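Local atomic coordinates of ORF14 (Streptomyces clavuligerus, PDB entry 2WPX), a protein that binds acetyl-CoA as a tandem GNAT protein of the clavulanic acid pathway and probably acts as an acyltransferase. Residues A[90-95]-A[103-108]; A[8-13]-A[62-67]; A[21-26]-A[68-73]. One frame throughout, in Å; residues are numbered along the deposited sequence.

Contact 1 of 3, residues A[90-95]-A[103-108]. With ACO (acetyl coenzyme *a), chain C.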
loop_
_atom_site.group_PDB
_atom_site.type_symbol
_atom_site.label_atom_id
_atom_site.label_comp_id
_atom_site.label_asym_id
_atom_site.label_seq_id
_atom_site.Cartn_x
_atom_site.Cartn_y
_atom_site.Cartn_z
ATOM N N LEU A 90 -12.322 -5.314 -4.176
ATOM C CA LEU A 90 -13.632 -5.936 -4.306
ATOM C C LEU A 90 -14.604 -5.121 -3.434
ATOM O O LEU A 90 -14.622 -5.260 -2.220
ATOM C CB LEU A 90 -13.582 -7.426 -3.868
ATOM C CG LEU A 90 -14.788 -8.285 -4.273
ATOM C CD1 LEU A 90 -14.438 -9.754 -4.323
ATOM C CD2 LEU A 90 -16.053 -8.030 -3.345
ATOM N N LEU A 91 -15.438 -4.301 -4.056
ATOM C CA LEU A 91 -16.202 -3.284 -3.344
ATOM C C LEU A 91 -17.694 -3.265 -3.791
ATOM O O LEU A 91 -18.016 -3.334 -4.989
ATOM C CB LEU A 91 -15.538 -1.919 -3.597
ATOM C CG LEU A 91 -15.990 -0.629 -2.893
ATOM C CD1 LEU A 91 -15.105 0.529 -3.205
ATOM C CD2 LEU A 91 -17.338 -0.268 -3.409
ATOM N N VAL A 92 -18.604 -3.214 -2.828
ATOM C CA VAL A 92 -20.028 -3.238 -3.132
ATOM C C VAL A 92 -20.597 -1.944 -2.540
ATOM O O VAL A 92 -20.210 -1.539 -1.433
ATOM C CB VAL A 92 -20.670 -4.531 -2.558
ATOM C CG1 VAL A 92 -22.187 -4.510 -2.605
ATOM C CG2 VAL A 92 -20.192 -5.756 -3.319
ATOM N N HIS A 93 -21.398 -1.245 -3.332
ATOM C CA HIS A 93 -22.048 -0.000 -2.914
ATOM C C HIS A 93 -22.742 -0.225 -1.557
ATOM O O HIS A 93 -23.564 -1.152 -1.401
ATOM C CB HIS A 93 -23.037 0.453 -4.025
ATOM C CG HIS A 93 -23.814 1.719 -3.721
ATOM N ND1 HIS A 93 -23.906 2.769 -4.628
ATOM C CD2 HIS A 93 -24.610 2.062 -2.673
ATOM C CE1 HIS A 93 -24.666 3.728 -4.120
ATOM N NE2 HIS A 93 -25.114 3.317 -2.940
ATOM N N PRO A 94 -22.424 0.630 -0.573
ATOM C CA PRO A 94 -22.861 0.558 0.821
ATOM C C PRO A 94 -24.348 0.443 0.940
ATOM O O PRO A 94 -24.819 -0.039 1.982
ATOM C CB PRO A 94 -22.446 1.910 1.436
ATOM C CG PRO A 94 -21.947 2.731 0.317
ATOM C CD PRO A 94 -21.550 1.786 -0.803
ATOM N N GLY A 95 -25.063 0.880 -0.098
ATOM C CA GLY A 95 -26.522 0.855 -0.138
ATOM C C GLY A 95 -27.059 -0.430 -0.693
ATOM O O GLY A 95 -28.250 -0.698 -0.542
ATOM N N ARG A 103 -20.793 -11.693 -3.564
ATOM C CA ARG A 103 -20.647 -13.081 -3.943
ATOM C C ARG A 103 -20.421 -13.227 -5.449
ATOM O O ARG A 103 -19.542 -13.966 -5.905
ATOM C CB ARG A 103 -21.887 -13.905 -3.556
ATOM C CG ARG A 103 -21.797 -15.352 -4.017
ATOM C CD ARG A 103 -23.005 -16.137 -3.514
ATOM N NE ARG A 103 -22.857 -16.578 -2.126
ATOM C CZ ARG A 103 -23.436 -16.004 -1.077
ATOM N NH1 ARG A 103 -24.244 -14.936 -1.233
ATOM N NH2 ARG A 103 -23.220 -16.522 0.132
ATOM N N ALA A 104 -21.276 -12.573 -6.213
ATOM C CA ALA A 104 -21.170 -12.575 -7.657
ATOM C C ALA A 104 -19.782 -12.011 -8.096
ATOM O O ALA A 104 -19.190 -12.516 -9.039
ATOM C CB ALA A 104 -22.348 -11.779 -8.268
ATOM N N LEU A 105 -19.248 -11.031 -7.371
ATOM C CA LEU A 105 -17.951 -10.439 -7.730
ATOM C C LEU A 105 -16.818 -11.444 -7.532
ATOM O O LEU A 105 -15.929 -11.594 -8.336
ATOM C CB LEU A 105 -17.716 -9.187 -6.904
ATOM C CG LEU A 105 -18.449 -7.952 -7.430
ATOM C CD1 LEU A 105 -18.249 -6.795 -6.413
ATOM C CD2 LEU A 105 -17.999 -7.546 -8.877
ATOM N N TRP A 106 -16.926 -12.185 -6.448
ATOM C CA TRP A 106 -15.984 -13.182 -6.114
ATOM C C TRP A 106 -16.031 -14.328 -7.129
ATOM O O TRP A 106 -14.983 -14.905 -7.506
ATOM C CB TRP A 106 -16.356 -13.714 -4.737
ATOM C CG TRP A 106 -15.461 -14.770 -4.354
ATOM C CD1 TRP A 106 -15.672 -16.108 -4.476
ATOM C CD2 TRP A 106 -14.133 -14.610 -3.852
ATOM N NE1 TRP A 106 -14.570 -16.812 -4.005
ATOM C CE2 TRP A 106 -13.610 -15.909 -3.630
ATOM C CE3 TRP A 106 -13.343 -13.494 -3.517
ATOM C CZ2 TRP A 106 -12.336 -16.112 -3.129
ATOM C CZ3 TRP A 106 -12.062 -13.707 -3.022
ATOM C CH2 TRP A 106 -11.574 -15.007 -2.844
ATOM N N ALA A 107 -17.230 -14.693 -7.552
ATOM C CA ALA A 107 -17.375 -15.741 -8.551
ATOM C C ALA A 107 -16.767 -15.291 -9.874
ATOM O O ALA A 107 -16.171 -16.096 -10.597
ATOM C CB ALA A 107 -18.868 -16.137 -8.746
ATOM N N HIS A 108 -16.944 -14.020 -10.204
ATOM C CA HIS A 108 -16.338 -13.447 -11.393
ATOM C C HIS A 108 -14.797 -13.432 -11.203
ATOM O O HIS A 108 -14.047 -13.842 -12.095
ATOM C CB HIS A 108 -16.951 -12.051 -11.664
ATOM C CG HIS A 108 -16.521 -11.419 -12.950
ATOM N ND1 HIS A 108 -15.844 -10.218 -12.993
ATOM C CD2 HIS A 108 -16.670 -11.805 -14.239
ATOM C CE1 HIS A 108 -15.565 -9.903 -14.242
ATOM N NE2 HIS A 108 -16.046 -10.852 -15.020
HETATM N N1A ACO C . -21.378 -9.263 8.431
HETATM C C2A ACO C . -21.440 -10.581 8.549
HETATM N N3A ACO C . -21.427 -11.435 7.508
HETATM C C4A ACO C . -21.311 -10.959 6.268
HETATM C C5A ACO C . -21.229 -9.585 6.112
HETATM C C6A ACO C . -21.266 -8.735 7.208
HETATM N N6A ACO C . -21.180 -7.419 7.034
HETATM N N7A ACO C . -21.143 -9.332 4.810
HETATM C C8A ACO C . -21.113 -10.499 4.171
HETATM N N9A ACO C . -21.224 -11.477 5.043
HETATM C C1B ACO C . -21.240 -12.881 4.581
HETATM C C2B ACO C . -22.572 -13.622 4.709
HETATM O O2B ACO C . -22.295 -15.017 4.668
HETATM C C3B ACO C . -23.227 -13.240 3.428
HETATM O O3B ACO C . -24.099 -14.241 2.941
HETATM P P3B ACO C . -25.654 -14.088 3.283
HETATM O O7A ACO C . -26.699 -15.162 2.633
HETATM O O8A ACO C . -25.942 -13.384 4.632
HETATM O O9A ACO C . -25.372 -15.199 4.256
HETATM C C4B ACO C . -22.082 -13.320 2.405
HETATM O O4B ACO C . -20.883 -12.947 3.129
HETATM C C5B ACO C . -22.897 -12.230 1.670
HETATM O O5B ACO C . -22.177 -11.663 0.761
HETATM P P1A ACO C . -22.824 -10.762 -0.274
HETATM O O1A ACO C . -22.345 -11.353 -1.684
HETATM O O2A ACO C . -24.309 -10.441 -0.157
HETATM O O3A ACO C . -22.154 -9.451 0.250
HETATM P P2A ACO C . -21.839 -7.982 -0.189
HETATM O O4A ACO C . -22.570 -7.150 0.924
HETATM O O5A ACO C . -22.327 -7.565 -1.528
HETATM O O6A ACO C . -20.235 -7.943 0.205
HETATM C CBP ACO C . -18.314 -6.916 1.291
HETATM C CCP ACO C . -19.219 -6.940 0.042
HETATM C CDP ACO C . -19.092 -8.107 1.824
HETATM C CEP ACO C . -17.166 -7.229 0.402
HETATM C CAP ACO C . -18.799 -5.462 1.526
HETATM O OAP ACO C . -18.857 -5.291 2.906
HETATM C C9P ACO C . -17.761 -4.436 1.020
HETATM O O9P ACO C . -17.793 -4.031 -0.134
HETATM N N8P ACO C . -16.992 -3.878 1.956
HETATM C C7P ACO C . -15.936 -2.897 1.637
HETATM C C6P ACO C . -14.968 -3.638 0.725
HETATM C C5P ACO C . -14.237 -4.806 1.369
HETATM O O5P ACO C . -13.873 -4.796 2.534
HETATM N N4P ACO C . -14.001 -5.797 0.565
HETATM C C3P ACO C . -13.142 -6.886 0.983
HETATM C C2P ACO C . -13.864 -8.215 0.956
HETATM S S1P ACO C . -12.558 -9.339 1.504
HETATM C C ACO C . -12.250 -10.129 0.020
HETATM O O ACO C . -12.641 -9.599 -1.021
HETATM C CH3 ACO C . -11.543 -11.483 0.097
#
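L90 and L105 face each other between strand 84-92 and helix 101-115, the first two elements of the beta-alpha-beta unit that holds acetyl-CoA in the GNAT fold. Segment axes of strand 90-92 and helix 103-108 run nearly antiparallel, at 154°, with a closest approach of 9.1 Å, and the gap is bridged mainly by apolar side chains. The two leucines slide past one another in opposite directions. L90 sends its CD2 branch alongside L105, while its CD1 branch reaches the W106 indole edge-on, in the ring plane, 4.0 Å from CE3 of W106; these two side chains stand roughly at right angles. L105 CD1 is shared: it touches L90 CD2, lies 3.8 Å from V92 CG2 and rests near the backbone O of L91. V92 and L90 both point at the helix, whereas L91 between them turns its side chain to the other face, onto L27 and M28 of helix 18-33.

Acetyl-CoA lies along the same seam. The pantetheine arm is held by the strand backbone like an added strand: N4P of the cofactor donates to L90 O (2.9 Å), and V92 N donates to O9P of the cofactor (2.9 Å). R103 N, in the first turn of the helix, faces the pyrophosphate oxygen O1A, at a modelled separation too short to be trusted in detail; R98, G100 and G102 supply further backbone N-H groups to the cofactor, the arrangement expected of the GNAT pyrophosphate-binding loop. R103 extends its CG anti to the backbone N (chi1 177°) and then bends at chi3, which brings the guanidinium edge near the ribose oxygen O3B. At the other end of the ligand, the acetyl methyl CH3 sits 3.9 Å from CZ3 of W106, oblique to the indole.

Contact 2 of 3, residues A[8-13]-A[62-67]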
loop_
_atom_site.group_PDB
_atom_site.type_symbol
_atom_site.label_atom_id
_atom_site.label_comp_id
_atom_site.label_asym_id
_atom_site.label_seq_id
_atom_site.Cartn_x
_atom_site.Cartn_y
_atom_site.Cartn_z
ATOM N N LEU A 8 -27.205 -8.662 -12.977
ATOM C CA LEU A 8 -25.979 -7.874 -12.849
ATOM C C LEU A 8 -25.225 -7.889 -14.154
ATOM O O LEU A 8 -25.020 -8.942 -14.727
ATOM C CB LEU A 8 -25.089 -8.418 -11.740
ATOM C CG LEU A 8 -25.711 -8.356 -10.342
ATOM C CD1 LEU A 8 -25.034 -9.357 -9.375
ATOM C CD2 LEU A 8 -25.713 -6.927 -9.792
ATOM N N GLU A 9 -24.821 -6.717 -14.616
ATOM C CA GLU A 9 -24.008 -6.585 -15.802
ATOM C C GLU A 9 -22.520 -6.333 -15.415
ATOM O O GLU A 9 -22.215 -5.409 -14.659
ATOM C CB GLU A 9 -24.546 -5.415 -16.593
ATOM C CG GLU A 9 -24.255 -5.442 -18.054
ATOM C CD GLU A 9 -24.298 -4.040 -18.605
ATOM O OE1 GLU A 9 -24.004 -3.861 -19.807
ATOM O OE2 GLU A 9 -24.604 -3.109 -17.805
ATOM N N PHE A 10 -21.616 -7.190 -15.900
ATOM C CA PHE A 10 -20.159 -6.996 -15.776
ATOM C C PHE A 10 -19.597 -6.322 -17.021
ATOM O O PHE A 10 -19.711 -6.836 -18.109
ATOM C CB PHE A 10 -19.433 -8.322 -15.535
ATOM C CG PHE A 10 -19.808 -8.969 -14.245
ATOM C CD1 PHE A 10 -19.088 -8.694 -13.088
ATOM C CD2 PHE A 10 -20.907 -9.819 -14.173
ATOM C CE1 PHE A 10 -19.438 -9.277 -11.872
ATOM C CE2 PHE A 10 -21.274 -10.423 -12.954
ATOM C CZ PHE A 10 -20.539 -10.139 -11.792
ATOM N N VAL A 11 -19.012 -5.154 -16.841
ATOM C CA VAL A 11 -18.449 -4.376 -17.929
ATOM C C VAL A 11 -17.000 -4.036 -17.508
ATOM O O VAL A 11 -16.758 -3.713 -16.359
ATOM C CB VAL A 11 -19.298 -3.076 -18.122
ATOM C CG1 VAL A 11 -19.896 -2.712 -16.839
ATOM C CG2 VAL A 11 -18.460 -1.885 -18.632
ATOM N N PRO A 12 -16.037 -4.178 -18.418
ATOM C CA PRO A 12 -14.689 -3.783 -18.047
ATOM C C PRO A 12 -14.635 -2.296 -17.647
ATOM O O PRO A 12 -15.362 -1.462 -18.170
ATOM C CB PRO A 12 -13.871 -4.036 -19.325
ATOM C CG PRO A 12 -14.600 -5.096 -20.031
ATOM C CD PRO A 12 -16.079 -4.885 -19.709
ATOM N N LEU A 13 -13.744 -1.995 -16.715
ATOM C CA LEU A 13 -13.434 -0.652 -16.307
ATOM C C LEU A 13 -12.177 -0.146 -17.079
ATOM O O LEU A 13 -11.064 -0.562 -16.833
ATOM C CB LEU A 13 -13.227 -0.687 -14.794
ATOM C CG LEU A 13 -12.750 0.560 -14.056
ATOM C CD1 LEU A 13 -13.567 1.784 -14.534
ATOM C CD2 LEU A 13 -12.894 0.300 -12.569
ATOM N N TRP A 62 -12.801 -4.436 -13.440
ATOM C CA TRP A 62 -14.201 -4.515 -13.805
ATOM C C TRP A 62 -15.105 -3.700 -12.887
ATOM O O TRP A 62 -14.798 -3.472 -11.706
ATOM C CB TRP A 62 -14.613 -5.955 -13.702
ATOM C CG TRP A 62 -13.947 -6.805 -14.725
ATOM C CD1 TRP A 62 -12.665 -7.306 -14.703
ATOM C CD2 TRP A 62 -14.540 -7.257 -15.922
ATOM N NE1 TRP A 62 -12.435 -8.068 -15.831
ATOM C CE2 TRP A 62 -13.567 -8.047 -16.606
ATOM C CE3 TRP A 62 -15.819 -7.103 -16.485
ATOM C CZ2 TRP A 62 -13.827 -8.651 -17.835
ATOM C CZ3 TRP A 62 -16.085 -7.720 -17.694
ATOM C CH2 TRP A 62 -15.087 -8.477 -18.364
ATOM N N VAL A 63 -16.236 -3.263 -13.426
ATOM C CA VAL A 63 -17.339 -2.849 -12.585
ATOM C C VAL A 63 -18.551 -3.735 -12.769
ATOM O O VAL A 63 -18.668 -4.484 -13.758
ATOM C CB VAL A 63 -17.726 -1.350 -12.782
ATOM C CG1 VAL A 63 -16.619 -0.442 -12.302
ATOM C CG2 VAL A 63 -18.129 -1.078 -14.225
ATOM N N VAL A 64 -19.482 -3.644 -11.822
ATOM C CA VAL A 64 -20.748 -4.356 -12.004
ATOM C C VAL A 64 -21.911 -3.348 -11.959
ATOM O O VAL A 64 -21.926 -2.434 -11.132
ATOM C CB VAL A 64 -20.917 -5.565 -11.065
ATOM C CG1 VAL A 64 -21.085 -5.139 -9.612
ATOM C CG2 VAL A 64 -22.095 -6.422 -11.552
ATOM N N ARG A 65 -22.835 -3.482 -12.898
ATOM C CA ARG A 65 -23.940 -2.558 -12.987
ATOM C C ARG A 65 -25.292 -3.197 -12.694
ATOM O O ARG A 65 -25.549 -4.387 -12.959
ATOM C CB ARG A 65 -23.954 -1.886 -14.361
ATOM C CG ARG A 65 -22.695 -1.050 -14.596
ATOM C CD ARG A 65 -22.913 -0.021 -15.670
ATOM N NE ARG A 65 -23.330 -0.685 -16.901
ATOM C CZ ARG A 65 -22.908 -0.342 -18.110
ATOM N NH1 ARG A 65 -22.026 0.653 -18.289
ATOM N NH2 ARG A 65 -23.337 -1.033 -19.142
ATOM N N SER A 66 -26.149 -2.399 -12.080
ATOM C CA SER A 66 -27.494 -2.858 -11.813
ATOM C C SER A 66 -28.417 -1.730 -12.229
ATOM O O SER A 66 -28.324 -0.615 -11.706
ATOM C CB SER A 66 -27.676 -3.226 -10.325
ATOM O OG SER A 66 -29.008 -3.615 -10.041
ATOM N N GLY A 67 -29.314 -2.033 -13.160
ATOM C CA GLY A 67 -30.184 -1.018 -13.721
ATOM C C GLY A 67 -29.354 0.102 -14.328
ATOM O O GLY A 67 -29.676 1.279 -14.174
#
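E9 and R65 are joined twice, through their backbones and through their charged ends. R65 presents NE and NH2 side-on to a single carboxylate oxygen: NH2 of R65 lies 2.8 Å from OE2 of E9, on its syn side, and NE of R65 is 2.9 Å from the same OE2, but above the carboxylate plane. Both nitrogens come from one face, and the two flat groups are 47° apart, which makes this a tilted salt bridge with one oxygen doubly gripped. The bend of R65 at chi3 turns the guanidinium back toward the glutamate, and V11 CG1 lies over one of its faces, toward the rim.

Beneath the charges, E9 and R65 form an antiparallel hydrogen-bonded pair, with N-H...O angles of 173° for E9 N to R65 O and 165° in return. V11 and V63 make the next hydrogen-bonded pair, the bond from V63 N to V11 O being 3.0 Å long. F10 and V64 form the non-hydrogen-bonded pair between them.

Side chains alternate accordingly. V11 CG1 packs 3.6 Å from V63 CG2 on the face that carries the salt bridge. On the other face V64 CG2 sits over the centre of the F10 ring, 4.0 Å from its centroid, a CH-pi contact. P12 makes another, its CG lying over the six-membered ring of W62, 4.0 Å from that centroid, while W62 NE1 is hydrogen-bonded to D60.

Strand 9-12 is the outermost strand on this side, and strand 57-66 pairs on its other side with strand 69-79, antiparallel. Helix 101-115 covers the F10 and V64 face, with H108 stacked on F10 and edge-to-face with W62; helix 18-33 covers V63 and R65 on the opposite face through T20 and W24.

Contact 3 of 3, residues A[21-26]-A[68-73]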
loop_
_atom_site.group_PDB
_atom_site.type_symbol
_atom_site.label_atom_id
_atom_site.label_comp_id
_atom_site.label_asym_id
_atom_site.label_seq_id
_atom_site.Cartn_x
_atom_site.Cartn_y
_atom_site.Cartn_z
ATOM N N VAL A 21 -15.806 5.510 -15.448
ATOM C CA VAL A 21 -14.803 5.914 -14.453
ATOM C C VAL A 21 -15.365 6.832 -13.382
ATOM O O VAL A 21 -15.077 6.637 -12.211
ATOM C CB VAL A 21 -13.567 6.631 -15.042
ATOM C CG1 VAL A 21 -12.649 7.037 -13.924
ATOM C CG2 VAL A 21 -12.843 5.721 -16.019
ATOM N N GLY A 22 -16.129 7.848 -13.802
ATOM C CA GLY A 22 -16.805 8.764 -12.884
ATOM C C GLY A 22 -17.647 8.083 -11.811
ATOM O O GLY A 22 -17.540 8.404 -10.618
ATOM N N GLN A 23 -18.490 7.146 -12.242
ATOM C CA GLN A 23 -19.228 6.272 -11.318
ATOM C C GLN A 23 -18.376 5.454 -10.385
ATOM O O GLN A 23 -18.711 5.295 -9.242
ATOM C CB GLN A 23 -20.229 5.354 -12.071
ATOM C CG GLN A 23 -21.569 6.125 -12.212
ATOM C CD GLN A 23 -22.590 5.422 -13.076
ATOM O OE1 GLN A 23 -22.993 4.301 -12.771
ATOM N NE2 GLN A 23 -23.032 6.089 -14.140
ATOM N N TRP A 24 -17.310 4.889 -10.883
ATOM C CA TRP A 24 -16.393 4.133 -10.035
ATOM C C TRP A 24 -15.746 5.039 -8.956
ATOM O O TRP A 24 -15.647 4.677 -7.747
ATOM C CB TRP A 24 -15.340 3.521 -10.945
ATOM C CG TRP A 24 -14.307 2.833 -10.285
ATOM C CD1 TRP A 24 -14.428 1.709 -9.563
ATOM C CD2 TRP A 24 -12.908 3.156 -10.322
ATOM N NE1 TRP A 24 -13.188 1.317 -9.096
ATOM C CE2 TRP A 24 -12.237 2.174 -9.585
ATOM C CE3 TRP A 24 -12.171 4.196 -10.878
ATOM C CZ2 TRP A 24 -10.839 2.196 -9.389
ATOM C CZ3 TRP A 24 -10.788 4.197 -10.716
ATOM C CH2 TRP A 24 -10.143 3.221 -9.941
ATOM N N LEU A 25 -15.324 6.226 -9.386
ATOM C CA LEU A 25 -14.725 7.222 -8.489
ATOM C C LEU A 25 -15.749 7.531 -7.383
ATOM O O LEU A 25 -15.400 7.473 -6.172
ATOM C CB LEU A 25 -14.316 8.490 -9.271
ATOM C CG LEU A 25 -13.156 8.370 -10.268
ATOM C CD1 LEU A 25 -12.840 9.704 -10.914
ATOM C CD2 LEU A 25 -11.928 7.867 -9.504
ATOM N N ASP A 26 -17.001 7.799 -7.780
ATOM C CA ASP A 26 -18.087 8.003 -6.844
ATOM C C ASP A 26 -18.414 6.835 -5.923
ATOM O O ASP A 26 -18.686 7.008 -4.750
ATOM C CB ASP A 26 -19.332 8.389 -7.612
ATOM C CG ASP A 26 -19.188 9.729 -8.260
ATOM O OD1 ASP A 26 -19.972 10.064 -9.183
ATOM O OD2 ASP A 26 -18.249 10.451 -7.844
ATOM N N GLY A 68 -28.274 -0.266 -15.009
ATOM C CA GLY A 68 -27.462 0.734 -15.667
ATOM C C GLY A 68 -26.536 1.547 -14.785
ATOM O O GLY A 68 -25.793 2.387 -15.306
ATOM N N ARG A 69 -26.537 1.327 -13.466
ATOM C CA ARG A 69 -25.532 2.025 -12.631
ATOM C C ARG A 69 -24.575 1.080 -11.935
ATOM O O ARG A 69 -24.908 -0.065 -11.606
ATOM C CB ARG A 69 -26.142 2.985 -11.592
ATOM C CG ARG A 69 -27.502 2.563 -11.052
ATOM C CD ARG A 69 -27.487 1.825 -9.710
ATOM N NE ARG A 69 -27.124 2.681 -8.588
ATOM C CZ ARG A 69 -27.532 2.563 -7.311
ATOM N NH1 ARG A 69 -28.413 1.662 -6.878
ATOM N NH2 ARG A 69 -27.020 3.434 -6.459
ATOM N N VAL A 70 -23.369 1.586 -11.739
ATOM C CA VAL A 70 -22.311 0.825 -11.083
ATOM C C VAL A 70 -22.729 0.589 -9.650
ATOM O O VAL A 70 -23.075 1.537 -8.935
ATOM C CB VAL A 70 -21.012 1.601 -11.108
ATOM C CG1 VAL A 70 -19.959 0.896 -10.310
ATOM C CG2 VAL A 70 -20.559 1.759 -12.532
ATOM N N VAL A 71 -22.698 -0.663 -9.222
ATOM C CA VAL A 71 -22.984 -0.930 -7.853
ATOM C C VAL A 71 -21.867 -1.723 -7.221
ATOM O O VAL A 71 -21.971 -2.128 -6.048
ATOM C CB VAL A 71 -24.355 -1.650 -7.693
ATOM C CG1 VAL A 71 -25.480 -0.664 -8.021
ATOM C CG2 VAL A 71 -24.427 -2.872 -8.577
ATOM N N GLY A 72 -20.777 -1.936 -7.958
ATOM C CA GLY A 72 -19.604 -2.600 -7.366
ATOM C C GLY A 72 -18.464 -2.673 -8.352
ATOM O O GLY A 72 -18.607 -2.313 -9.516
ATOM N N ALA A 73 -17.318 -3.140 -7.887
ATOM C CA ALA A 73 -16.116 -3.084 -8.697
ATOM C C ALA A 73 -15.244 -4.235 -8.270
ATOM O O ALA A 73 -15.205 -4.572 -7.110
ATOM C CB ALA A 73 -15.407 -1.774 -8.461
#
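Q23 reaches down from helix 18-33 and accepts a hydrogen bond from the backbone of V70, at the start of strand 69-79. The bond is nearly straight: V70 N lies 2.9 Å from OE1 of Q23, the N-H...O angle is 173°, and the donor arrives nearly in line with the amide C=O. An extended chain beyond CG carries the amide that far. The same side chain also makes an aliphatic contact, since its CB packs 3.6 Å from CG2 of V70, while OE1 of Q23 passes 3.4 Å from CA of R69.

The next residue, W24, brings the pyrrole edge of its indole to A73: CD1 of W24 is 3.8 Å from CB of A73, and the methyl lies near the ring plane. With CG anti to the backbone N (chi1 175°), the pyrrole side comes to A73; V63 and L13 also touch the indole.

Several neighbours set these groups in place. E19, one turn earlier in the helix, accepts from NE2 of Q23 and so fixes which way round the amide is turned. In the strand, V71 and G72 both face V64, a classic beta bulge, between the two residues, V70 and A73, that point at the helix. Segment axes of helix 21-26 and strand 69-73 cross at 46°, 8.5 Å apart.

The contact therefore pairs a neutral amide with a main-chain N-H, beside the buried W24-A73 packing. Satisfying V70 N through a helix side chain ties helix 18-33 to the sheet by a directional bond as well as by apolar packing.

In the fold
All three contacts lie in the N-terminal GNAT region and meet at neighbouring strands. Contact 1 is the buried one, apolar between its segments, its backbone also binding the cofactor. Contacts 2 and 3 are partly buried: contact 2 is sheet pairing at an outer strand, with a salt bridge, and contact 3 sets a helix on the sheet with a single side-chain-to-backbone bond. Strands 57-66, 69-79 and 84-92 lie side by side, V64 bonding to V71 and G72, and A73 and V71 to L91 and H93. Helices 101-115 and 18-33 cover opposite faces: the first binds contact 1 to contact 2 through L105 and H108, the second joins contact 3 to contact 2 through W24.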